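Local atomic coordinates of precorrin-3 methylase (Rhodobacter capsulatus, PDB entry 3NUT), a protein that binds S-adenosyl-L-homocysteine and probably acts as an S-adenosyl-L-methionine-dependent methyltransferase in the biosynthesis of adenosylcobalamin. Residues 9-14 and 81-86. Sequence-based numbering, arbitrary orientation.
Sequences GWVTVA and VVVVSS. With SAH (S-adenosyl-L-homocysteine), chain E.
Val83 N to Thr12 O, 2.6 Å and nearly straight, is the shortest of five backbone hydrogen bonds that join strands 10-14 and 81-85, parallel neighbours inside the five-stranded sheet of a tetrapyrrole methylase. Thr12 grips Val81 O through its own N, and Ala14 N donates to Val83 O at 2.8 Å. These three middle bonds run nearly along the C=O axis, whereas the outer two, Val81 N to Trp10 O and Ser85 N to Ala14 O, meet the carbonyl about 30° off its plane.

Side chains pack tightly on both faces of the paired, buried strands. On the face of Val11, Val13, Val81 and Val83, Val11 and Val83 lie side by side with CG1 of Val11 4.1 Å from CG2 of Val83, and helices 65-76 and 94-104 pack over them. On the other face Val82 spans two partners: chi1 of 176° sets CG1 opposite the backbone N, where it reaches Ala14 CB at 3.8 Å, while CG2 meets the Trp10 ring in plane, at its CZ3 edge.

The pairing ends at Ser85. Ser86, partly exposed, is the loose side: it makes no contact with 9-14 and turns to the ligand pocket instead, where its carbonyl O accepts a 3.0 Å hydrogen bond from the amino N of S-adenosyl-L-homocysteine.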
ATOM      1  N   GLY A   9     -12.447  26.625   8.087  1.00 36.21           N
ATOM      2  CA  GLY A   9     -11.927  25.804   6.998  1.00 33.40           C
ATOM      3  C   GLY A   9     -11.124  24.577   7.382  1.00 31.84           C
ATOM      4  O   GLY A   9     -11.013  24.220   8.553  1.00 31.46           O
ATOM      5  N   TRP A  10     -10.558  23.915   6.380  1.00 30.40           N
ATOM      6  CA  TRP A  10      -9.683  22.802   6.646  1.00 28.80           C
ATOM      7  C   TRP A  10      -8.714  22.519   5.511  1.00 28.53           C
ATOM      8  O   TRP A  10      -8.746  23.163   4.483  1.00 28.37           O
ATOM      9  CB  TRP A  10     -10.500  21.559   6.959  1.00 28.89           C
ATOM     10  CG  TRP A  10     -11.740  21.312   6.125  1.00 28.28           C
ATOM     11  CD1 TRP A  10     -13.035  21.395   6.550  1.00 27.95           C
ATOM     12  CD2 TRP A  10     -11.797  20.865   4.762  1.00 28.07           C
ATOM     13  NE1 TRP A  10     -13.896  21.039   5.541  1.00 27.47           N
ATOM     14  CE2 TRP A  10     -13.168  20.693   4.435  1.00 28.52           C
ATOM     15  CE3 TRP A  10     -10.828  20.581   3.790  1.00 27.02           C
ATOM     16  CZ2 TRP A  10     -13.605  20.264   3.155  1.00 28.84           C
ATOM     17  CZ3 TRP A  10     -11.254  20.163   2.517  1.00 28.63           C
ATOM     18  CH2 TRP A  10     -12.640  20.021   2.209  1.00 29.29           C
ATOM     19  N   VAL A  11      -7.850  21.534   5.705  1.00 28.24           N
ATOM     20  CA  VAL A  11      -6.917  21.135   4.665  1.00 27.07           C
ATOM     21  C   VAL A  11      -7.079  19.629   4.576  1.00 27.20           C
ATOM     22  O   VAL A  11      -6.914  18.912   5.564  1.00 27.26           O
ATOM     23  CB  VAL A  11      -5.434  21.481   5.036  1.00 26.93           C
ATOM     24  CG1 VAL A  11      -4.458  20.930   4.025  1.00 24.37           C
ATOM     25  CG2 VAL A  11      -5.225  22.992   5.214  1.00 26.36           C
ATOM     26  N   THR A  12      -7.397  19.144   3.394  1.00 26.42           N
ATOM     27  CA  THR A  12      -7.444  17.726   3.187  1.00 26.48           C
ATOM     28  C   THR A  12      -6.305  17.402   2.234  1.00 26.35           C
ATOM     29  O   THR A  12      -6.111  18.078   1.222  1.00 27.57           O
ATOM     30  CB  THR A  12      -8.809  17.314   2.567  1.00 26.81           C
ATOM     31  OG1 THR A  12      -9.845  17.463   3.545  1.00 27.60           O
ATOM     32  CG2 THR A  12      -8.775  15.837   2.085  1.00 27.13           C
ATOM     33  N   VAL A  13      -5.534  16.378   2.540  1.00 25.79           N
ATOM     34  CA  VAL A  13      -4.579  15.889   1.570  1.00 24.62           C
ATOM     35  C   VAL A  13      -5.196  14.616   1.007  1.00 23.84           C
ATOM     36  O   VAL A  13      -5.488  13.708   1.758  1.00 24.51           O
ATOM     37  CB  VAL A  13      -3.206  15.637   2.206  1.00 24.83           C
ATOM     38  CG1 VAL A  13      -2.182  15.272   1.120  1.00 24.42           C
ATOM     39  CG2 VAL A  13      -2.764  16.878   2.916  1.00 22.32           C
ATOM     40  N   ALA A  14      -5.421  14.575  -0.303  1.00 22.90           N
ATOM     41  CA  ALA A  14      -6.200  13.521  -0.927  1.00 22.23           C
ATOM     42  C   ALA A  14      -5.454  12.774  -2.030  1.00 22.63           C
ATOM     43  O   ALA A  14      -4.948  13.404  -2.974  1.00 23.29           O
ATOM     44  CB  ALA A  14      -7.484  14.131  -1.506  1.00 22.14           C
ATOM     45  N   VAL A  81      -9.584  23.469   1.735  1.00 27.05           N
ATOM     46  CA  VAL A  81      -8.450  23.272   0.849  1.00 26.20           C
ATOM     47  C   VAL A  81      -8.181  21.786   0.701  1.00 25.79           C
ATOM     48  O   VAL A  81      -7.942  21.100   1.691  1.00 25.32           O
ATOM     49  CB  VAL A  81      -7.178  23.973   1.395  1.00 26.47           C
ATOM     50  CG1 VAL A  81      -6.077  23.995   0.370  1.00 26.10           C
ATOM     51  CG2 VAL A  81      -7.499  25.437   1.849  1.00 26.97           C
ATOM     52  N   VAL A  82      -8.244  21.289  -0.539  1.00 24.62           N
ATOM     53  CA  VAL A  82      -7.822  19.930  -0.833  1.00 23.55           C
ATOM     54  C   VAL A  82      -6.466  20.002  -1.510  1.00 24.24           C
ATOM     55  O   VAL A  82      -6.317  20.627  -2.553  1.00 22.54           O
ATOM     56  CB  VAL A  82      -8.807  19.181  -1.786  1.00 24.09           C
ATOM     57  CG1 VAL A  82      -8.259  17.776  -2.136  1.00 21.67           C
ATOM     58  CG2 VAL A  82     -10.229  19.078  -1.157  1.00 23.41           C
ATOM     59  N   VAL A  83      -5.474  19.353  -0.920  1.00 24.69           N
ATOM     60  CA  VAL A  83      -4.162  19.296  -1.537  1.00 25.17           C
ATOM     61  C   VAL A  83      -4.112  17.909  -2.164  1.00 25.75           C
ATOM     62  O   VAL A  83      -4.380  16.897  -1.497  1.00 25.24           O
ATOM     63  CB  VAL A  83      -3.023  19.469  -0.496  1.00 25.64           C
ATOM     64  CG1 VAL A  83      -1.659  19.213  -1.140  1.00 25.80           C
ATOM     65  CG2 VAL A  83      -3.092  20.847   0.181  1.00 24.55           C
ATOM     66  N   VAL A  84      -3.790  17.835  -3.446  1.00 25.63           N
ATOM     67  CA  VAL A  84      -3.864  16.540  -4.117  1.00 25.76           C
ATOM     68  C   VAL A  84      -2.492  15.882  -4.374  1.00 26.49           C
ATOM     69  O   VAL A  84      -1.521  16.560  -4.703  1.00 25.81           O
ATOM     70  CB  VAL A  84      -4.733  16.616  -5.402  1.00 26.21           C
ATOM     71  CG1 VAL A  84      -6.217  16.765  -5.020  1.00 25.13           C
ATOM     72  CG2 VAL A  84      -4.295  17.801  -6.318  1.00 24.94           C
ATOM     73  N   SER A  85      -2.440  14.556  -4.216  1.00 26.53           N
ATOM     74  CA  SER A  85      -1.297  13.743  -4.616  1.00 27.20           C
ATOM     75  C   SER A  85      -1.745  12.581  -5.454  1.00 27.00           C
ATOM     76  O   SER A  85      -2.811  12.017  -5.223  1.00 27.54           O
ATOM     77  CB  SER A  85      -0.623  13.150  -3.390  1.00 26.64           C
ATOM     78  OG  SER A  85       0.230  14.120  -2.821  1.00 32.29           O
ATOM     79  N   SER A  86      -0.904  12.148  -6.372  1.00 27.01           N
ATOM     80  CA  SER A  86      -1.194  10.895  -7.069  1.00 27.16           C
ATOM     81  C   SER A  86      -1.071   9.771  -6.037  1.00 26.39           C
ATOM     82  O   SER A  86      -0.451   9.964  -4.981  1.00 25.87           O
ATOM     83  CB  SER A  86      -0.250  10.685  -8.271  1.00 26.41           C
ATOM     84  OG  SER A  86       1.066  10.486  -7.803  1.00 27.08           O
TER
HETATM   85  N   SAH E1501       2.014   9.026  -3.656  1.00 37.11           N
HETATM   86  CA  SAH E1501       2.447   8.249  -4.858  1.00 37.66           C
HETATM   87  CB  SAH E1501       3.980   8.173  -4.938  1.00 38.01           C
HETATM   88  CG  SAH E1501       4.584   9.503  -5.390  1.00 41.03           C
HETATM   89  SD  SAH E1501       6.226   9.344  -6.052  1.00 46.62           S
HETATM   90  C   SAH E1501       1.867   6.895  -4.679  1.00 37.20           C
HETATM   91  O   SAH E1501       1.406   6.686  -3.565  1.00 37.07           O
HETATM   92  OXT SAH E1501       1.828   6.006  -5.553  1.00 36.04           O
HETATM   93  C5' SAH E1501       5.913   9.179  -7.795  1.00 45.29           C
HETATM   94  C4' SAH E1501       6.444   7.834  -8.333  1.00 44.43           C
HETATM   95  O4' SAH E1501       5.458   6.817  -8.112  1.00 43.89           O
HETATM   96  C3' SAH E1501       6.755   7.767  -9.836  1.00 43.67           C
HETATM   97  O3' SAH E1501       8.109   8.096 -10.175  1.00 46.00           O
HETATM   98  C2' SAH E1501       6.515   6.311 -10.172  1.00 42.87           C
HETATM   99  O2' SAH E1501       7.631   5.480  -9.788  1.00 41.92           O
HETATM  100  C1' SAH E1501       5.365   5.950  -9.252  1.00 41.15           C
HETATM  101  N9  SAH E1501       4.055   6.080  -9.934  1.00 38.13           N
HETATM  102  C8  SAH E1501       3.085   6.978  -9.670  1.00 37.86           C
HETATM  103  N7  SAH E1501       2.014   6.771 -10.496  1.00 38.37           N
HETATM  104  C5  SAH E1501       2.293   5.721 -11.309  1.00 35.89           C
HETATM  105  C6  SAH E1501       1.615   4.962 -12.404  1.00 38.11           C
HETATM  106  N6  SAH E1501       0.370   5.282 -12.843  1.00 38.31           N
HETATM  107  N1  SAH E1501       2.277   3.929 -12.983  1.00 36.38           N
HETATM  108  C2  SAH E1501       3.518   3.582 -12.580  1.00 36.43           C
HETATM  109  N3  SAH E1501       4.185   4.229 -11.595  1.00 36.76           N
HETATM  110  C4  SAH E1501       3.642   5.284 -10.935  1.00 36.77           C